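Local coordinates for putative uncharacterized protein (Bacteroides vulgatus, PDB 4F7A) that probably binds mucin O-glycans at the cell surface for nutrient uptake, as an outer-membrane lipoprotein of the SusD/RagB family, at residues Leu296-Gly301 with Asn310-Tyr315; Lys398-Leu403 with Lys449-Gln454. All blocks are in the same frame, centred on the assembly; numbering follows the deposited sequence. Where two conformers were deposited one is given.

Contact 1: residues Leu296-Gly301 with Asn310-Tyr315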
loop_
_atom_site.group_PDB
_atom_site.type_symbol
_atom_site.label_atom_id
_atom_site.label_comp_id
_atom_site.label_asym_id
_atom_site.label_seq_id
_atom_site.Cartn_x
_atom_site.Cartn_y
_atom_site.Cartn_z
ATOM N N LEU A 296 -23.512 -0.212 -0.197
ATOM C CA LEU A 296 -23.465 0.537 1.057
ATOM C C LEU A 296 -22.147 0.255 1.756
ATOM O O LEU A 296 -21.808 -0.894 1.973
ATOM C CB LEU A 296 -24.627 0.137 1.970
ATOM C CG LEU A 296 -26.042 0.359 1.467
ATOM C CD1 LEU A 296 -27.047 -0.088 2.539
ATOM C CD2 LEU A 296 -26.290 1.844 1.069
ATOM N N GLY A 297 -21.402 1.318 2.073
ATOM C CA GLY A 297 -20.143 1.234 2.770
ATOM C C GLY A 297 -20.226 1.580 4.251
ATOM O O GLY A 297 -20.982 2.461 4.660
ATOM N N VAL A 298 -19.416 0.894 5.049
ATOM C CA VAL A 298 -19.388 1.100 6.475
ATOM C C VAL A 298 -18.642 2.376 6.844
ATOM O O VAL A 298 -17.488 2.554 6.459
ATOM C CB VAL A 298 -18.739 -0.133 7.169
ATOM C CG1 VAL A 298 -18.717 0.029 8.692
ATOM C CG2 VAL A 298 -19.507 -1.433 6.733
ATOM N N PRO A 299 -19.286 3.278 7.598
ATOM C CA PRO A 299 -18.568 4.488 8.026
ATOM C C PRO A 299 -17.585 4.183 9.154
ATOM O O PRO A 299 -17.934 3.479 10.100
ATOM C CB PRO A 299 -19.687 5.389 8.555
ATOM C CG PRO A 299 -20.701 4.408 9.073
ATOM C CD PRO A 299 -20.641 3.216 8.157
ATOM N N GLN A 300 -16.378 4.726 9.070
ATOM C CA GLN A 300 -15.402 4.515 10.136
ATOM C C GLN A 300 -15.756 5.348 11.376
ATOM O O GLN A 300 -16.250 6.475 11.277
ATOM C CB GLN A 300 -13.979 4.870 9.662
ATOM C CG GLN A 300 -12.886 4.222 10.524
ATOM C CD GLN A 300 -11.516 4.780 10.285
ATOM O OE1 GLN A 300 -11.030 4.758 9.150
ATOM N NE2 GLN A 300 -10.838 5.198 11.364
ATOM N N GLY A 301 -15.473 4.790 12.543
ATOM C CA GLY A 301 -15.562 5.534 13.800
ATOM C C GLY A 301 -16.935 5.625 14.401
ATOM O O GLY A 301 -17.241 6.605 15.091
ATOM N N ASN A 310 -24.358 -6.077 15.659
ATOM C CA ASN A 310 -23.398 -5.808 14.613
ATOM C C ASN A 310 -24.128 -5.032 13.519
ATOM O O ASN A 310 -24.613 -5.599 12.530
ATOM C CB ASN A 310 -22.815 -7.114 14.102
ATOM C CG ASN A 310 -22.085 -7.881 15.193
ATOM O OD1 ASN A 310 -21.250 -7.325 15.911
ATOM N ND2 ASN A 310 -22.423 -9.145 15.345
ATOM N N TYR A 311 -24.181 -3.722 13.708
ATOM C CA TYR A 311 -25.097 -2.878 12.956
ATOM C C TYR A 311 -24.898 -2.921 11.445
ATOM O O TYR A 311 -25.844 -2.745 10.704
ATOM C CB TYR A 311 -24.977 -1.417 13.412
ATOM C CG TYR A 311 -25.226 -1.172 14.896
ATOM C CD1 TYR A 311 -26.476 -1.382 15.448
ATOM C CD2 TYR A 311 -24.226 -0.698 15.728
ATOM C CE1 TYR A 311 -26.728 -1.148 16.806
ATOM C CE2 TYR A 311 -24.471 -0.467 17.106
ATOM C CZ TYR A 311 -25.730 -0.685 17.616
ATOM O OH TYR A 311 -25.983 -0.460 18.950
ATOM N N TYR A 312 -23.675 -3.142 11.000
ATOM C CA TYR A 312 -23.318 -3.003 9.589
ATOM C C TYR A 312 -23.191 -4.339 8.855
ATOM O O TYR A 312 -22.691 -4.408 7.767
ATOM C CB TYR A 312 -22.032 -2.168 9.467
ATOM C CG TYR A 312 -22.286 -0.767 9.946
ATOM C CD1 TYR A 312 -23.065 0.099 9.198
ATOM C CD2 TYR A 312 -21.829 -0.334 11.189
ATOM C CE1 TYR A 312 -23.365 1.380 9.649
ATOM C CE2 TYR A 312 -22.126 0.958 11.661
ATOM C CZ TYR A 312 -22.886 1.804 10.871
ATOM O OH TYR A 312 -23.226 3.036 11.322
ATOM N N GLN A 313 -23.657 -5.409 9.484
ATOM C CA GLN A 313 -23.501 -6.758 8.954
ATOM C C GLN A 313 -24.203 -7.021 7.608
ATOM O O GLN A 313 -23.847 -7.969 6.900
ATOM C CB GLN A 313 -23.986 -7.706 10.060
ATOM C CG GLN A 313 -24.397 -9.068 9.724
ATOM C CD GLN A 313 -25.001 -9.690 10.967
ATOM O OE1 GLN A 313 -26.224 -9.797 11.099
ATOM N NE2 GLN A 313 -24.151 -9.988 11.930
ATOM N N SER A 314 -25.183 -6.196 7.247
ATOM C CA SER A 314 -25.860 -6.319 5.947
ATOM C C SER A 314 -25.449 -5.274 4.906
ATOM O O SER A 314 -26.069 -5.168 3.841
ATOM C CB SER A 314 -27.373 -6.320 6.162
ATOM O OG SER A 314 -27.694 -7.435 6.977
ATOM N N TYR A 315 -24.385 -4.529 5.200
ATOM C CA TYR A 315 -23.755 -3.635 4.205
ATOM C C TYR A 315 -23.002 -4.429 3.132
ATOM O O TYR A 315 -22.934 -5.672 3.176
ATOM C CB TYR A 315 -22.861 -2.591 4.903
ATOM C CG TYR A 315 -23.609 -1.351 5.372
ATOM C CD1 TYR A 315 -24.921 -1.418 5.859
ATOM C CD2 TYR A 315 -23.001 -0.106 5.339
ATOM C CE1 TYR A 315 -25.600 -0.267 6.294
ATOM C CE2 TYR A 315 -23.644 1.016 5.783
ATOM C CZ TYR A 315 -24.947 0.958 6.234
ATOM O OH TYR A 315 -25.573 2.121 6.643
#
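Leu-296 and Tyr-315 bring their CA atoms to 5.2 Å, and Val-298 and Tyr-312 theirs to 6.5 Å, with neither segment forming a regular helix or strand. Both belong to one loop between helix 279-282 and strand 329-332, folded back on itself at this buried contact. The motif on 310-315 is two overlapping type I beta turns, Asn-310 to Gln-313 and Tyr-312 to Tyr-315, closed by the backbone bonds Gln-313 N to Asn-310 O and Tyr-315 N to Tyr-312 O. No hydrogen bond crosses between the segments; CH-pi contacts to the two tyrosine rings join them instead. Leu-296 CB sits over one face of the Tyr-315 ring, 3.9 Å from its centroid and 16° off the normal, while Tyr-312 CD1 lies over the centre of the opposite face, so this ring is sandwiched. Gly-297 O approaches its edge near the ring plane, 3.2 Å from Tyr-315 CE2. Val-298 has CG1 anti to the backbone N (chi1 -179°), which sets CG1 over the Tyr-312 ring and brings CG2 to 3.8 Å from Tyr-312 CB. Over the same Tyr-312 face comes Pro-299 CD, 4.0 Å from the centroid. Both hydroxyls reach the loop between helices 356-371 and 416-431, where Tyr-312 OH bonds to Asn-391 and Tyr-315 OH to Tyr-389. Beside the first of these bonds, the pyrrolidine of Pro-299 rests its CG 3.6 Å from Tyr-312 OH.

Contact 2: residues Lys398-Leu403 with Lys449-Gln454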
loop_
_atom_site.group_PDB
_atom_site.type_symbol
_atom_site.label_atom_id
_atom_site.label_comp_id
_atom_site.label_asym_id
_atom_site.label_seq_id
_atom_site.Cartn_x
_atom_site.Cartn_y
_atom_site.Cartn_z
ATOM N N LYS A 398 -24.158 8.372 11.970
ATOM C CA LYS A 398 -24.740 9.589 11.389
ATOM C C LYS A 398 -24.507 9.629 9.893
ATOM O O LYS A 398 -23.586 8.996 9.377
ATOM C CB LYS A 398 -24.149 10.859 12.036
ATOM C CG LYS A 398 -24.897 11.311 13.307
ATOM C CD LYS A 398 -24.274 10.785 14.569
ATOM C CE LYS A 398 -25.294 10.687 15.711
ATOM N NZ LYS A 398 -24.706 9.981 16.886
ATOM N N ASP A 399 -25.361 10.386 9.211
ATOM C CA ASP A 399 -25.183 10.697 7.817
ATOM C C ASP A 399 -23.934 11.573 7.646
ATOM O O ASP A 399 -23.529 12.288 8.559
ATOM C CB ASP A 399 -26.401 11.477 7.275
ATOM C CG ASP A 399 -27.705 10.695 7.374
ATOM O OD1 ASP A 399 -27.681 9.462 7.589
ATOM O OD2 ASP A 399 -28.776 11.328 7.235
HETATM N N MSE A 400 -23.325 11.515 6.468
HETATM C CA MSE A 400 -22.169 12.383 6.190
HETATM C C MSE A 400 -22.237 12.875 4.740
HETATM O O MSE A 400 -22.347 12.075 3.778
HETATM C CB MSE A 400 -20.839 11.639 6.428
HETATM C CG MSE A 400 -20.667 11.052 7.811
HETATM SE SE MSE A 400 -18.964 10.142 8.024
HETATM C CE MSE A 400 -19.245 8.660 6.763
ATOM N N LYS A 401 -22.123 14.189 4.582
ATOM C CA LYS A 401 -22.061 14.801 3.276
ATOM C C LYS A 401 -20.755 14.402 2.574
ATOM O O LYS A 401 -19.671 14.403 3.192
ATOM C CB LYS A 401 -22.133 16.329 3.427
ATOM C CG LYS A 401 -22.308 17.075 2.137
ATOM C CD LYS A 401 -23.762 16.992 1.682
ATOM C CE LYS A 401 -24.000 17.668 0.341
ATOM N NZ LYS A 401 -23.406 16.892 -0.792
ATOM N N ALA A 402 -20.840 14.073 1.285
ATOM C CA ALA A 402 -19.638 13.674 0.518
ATOM C C ALA A 402 -18.597 14.767 0.583
ATOM O O ALA A 402 -18.872 15.948 0.287
ATOM C CB ALA A 402 -19.963 13.363 -0.949
ATOM N N LEU A 403 -17.401 14.392 0.990
ATOM C CA LEU A 403 -16.301 15.348 1.011
ATOM C C LEU A 403 -15.649 15.539 -0.358
ATOM O O LEU A 403 -15.067 16.585 -0.629
ATOM C CB LEU A 403 -15.240 14.908 1.996
ATOM C CG LEU A 403 -15.636 14.744 3.458
ATOM C CD1 LEU A 403 -14.362 14.454 4.256
ATOM C CD2 LEU A 403 -16.371 15.993 4.004
ATOM N N LYS A 449 -10.289 12.432 -0.300
ATOM C CA LYS A 449 -10.847 13.060 0.916
ATOM C C LYS A 449 -11.763 12.088 1.648
ATOM O O LYS A 449 -13.002 12.115 1.513
ATOM C CB LYS A 449 -11.581 14.340 0.523
ATOM C CG LYS A 449 -10.686 15.374 -0.074
ATOM C CD LYS A 449 -11.468 16.712 -0.235
ATOM C CE LYS A 449 -10.688 17.734 -1.014
ATOM N NZ LYS A 449 -11.518 18.939 -1.163
ATOM N N LEU A 450 -11.130 11.210 2.415
ATOM C CA LEU A 450 -11.815 10.233 3.231
ATOM C C LEU A 450 -12.757 10.889 4.248
ATOM O O LEU A 450 -12.421 11.922 4.852
ATOM C CB LEU A 450 -10.784 9.381 4.005
ATOM C CG LEU A 450 -9.742 8.537 3.239
ATOM C CD1 LEU A 450 -8.872 7.733 4.232
ATOM C CD2 LEU A 450 -10.374 7.607 2.219
ATOM N N PHE A 451 -13.921 10.272 4.442
ATOM C CA PHE A 451 -14.792 10.640 5.537
ATOM C C PHE A 451 -14.022 10.544 6.845
ATOM O O PHE A 451 -13.290 9.573 7.072
ATOM C CB PHE A 451 -16.002 9.697 5.629
ATOM C CG PHE A 451 -17.011 9.886 4.535
ATOM C CD1 PHE A 451 -17.701 11.082 4.411
ATOM C CD2 PHE A 451 -17.313 8.843 3.678
ATOM C CE1 PHE A 451 -18.635 11.260 3.440
ATOM C CE2 PHE A 451 -18.248 9.003 2.680
ATOM C CZ PHE A 451 -18.928 10.213 2.556
ATOM N N LYS A 452 -14.228 11.530 7.717
ATOM C CA LYS A 452 -13.622 11.544 9.064
ATOM C C LYS A 452 -14.338 10.629 10.049
ATOM O O LYS A 452 -15.520 10.373 9.907
ATOM C CB LYS A 452 -13.654 12.947 9.664
ATOM C CG LYS A 452 -13.289 14.109 8.722
ATOM C CD LYS A 452 -11.913 14.021 8.106
ATOM C CE LYS A 452 -11.559 15.324 7.363
ATOM N NZ LYS A 452 -10.199 15.322 6.772
ATOM N N VAL A 453 -13.620 10.171 11.077
ATOM C CA VAL A 453 -14.215 9.321 12.086
ATOM C C VAL A 453 -15.380 10.037 12.757
ATOM O O VAL A 453 -15.336 11.235 12.968
ATOM C CB VAL A 453 -13.183 8.804 13.154
ATOM C CG1 VAL A 453 -12.092 7.982 12.473
ATOM C CG2 VAL A 453 -12.610 9.961 14.008
ATOM N N GLN A 454 -16.448 9.308 13.058
ATOM C CA GLN A 454 -17.622 9.933 13.682
ATOM C C GLN A 454 -17.374 10.177 15.160
ATOM O O GLN A 454 -17.834 11.184 15.715
ATOM C CB GLN A 454 -18.851 9.048 13.476
ATOM C CG GLN A 454 -19.093 8.737 11.999
ATOM C CD GLN A 454 -20.546 8.530 11.674
ATOM O OE1 GLN A 454 -21.370 8.310 12.568
ATOM N NE2 GLN A 454 -20.874 8.591 10.388
HETATM O O HOH W 1 -15.586 11.530 1.648
HETATM O O HOH W 2 -14.055 18.649 0.870
HETATM O O HOH W 3 -14.173 18.708 -2.000
#
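Gln-454 grips the backbone of Lys-398 with both ends of its amide. Its OE1 accepts from Lys-398 N at 2.9 Å, in the carbonyl plane and on a lone pair (C=O...N angle 120°), and its NE2 donates to Lys-398 O, also at 2.9 Å, though from a position tilted 30° out of that carbonyl's plane. The two bonds fix the rotation of the amide. Next to it is Met-400, a selenomethionine, whose SE lies 3.4 Å from Gln-454 NE2. Its chain bends about the CG-SE bond, which lays CE over one face of the Phe-451 ring, 3.7 Å from the centroid; SE stands obliquely at 4.6 Å from that centroid, a Met-aromatic contact. Lys-401 O meets the ring edge near its plane, 3.3 Å from Phe-451 CE1. Over the centre of the opposite face sits a water that donates to Lys-449 O at 2.7 Å and is only weakly bonded to Leu-403 N. Packing is close where Leu-403 CD1 reaches 3.2 Å from Leu-450 O. Two further waters bridge Leu-403 O to Lys-449 NZ.

The second shell positions these groups. Phe-451 N bonds to Thr-266 OG1 and its ring rests on Ala-265 and Ser-269 of helix 265-273, while Asp-388 accepts from Ala-402 N. With an alanine in place of Gln-454, Lys-398 N and O would probably be left without these two amide bonds, and a gap would open beside Met-400 SE. The segments run nearly antiparallel (165° apart end to end) as two loops, joined by a side-chain amide at one end, an apolar selenomethionine-phenylalanine pair in the middle and water at the other, so solvent takes part in the bonding of this surface contact.

Contact 1 comes first along the chain, both its segments lying in the loop between helix 279-282 and strand 329-332. Contact 2 follows, joining the loop before helix 416-431 to the one after helix 435-445. Their centres are about 13 Å apart, each about 22 to 23 Å from the centre of the chain and on the same side of it. They touch directly: Pro-299 CB lies 3.8 Å from Met-400 CE, and Gly-301 O 3.3 Å from Gln-454 CB. Shared neighbours join them further, Asn-391 bonding to Tyr-312 and Asp-399, and Ala-265 meeting Val-298 and Phe-451. Loops far apart in sequence thus pack against one another on one side of this largely helical, TPR-like protein.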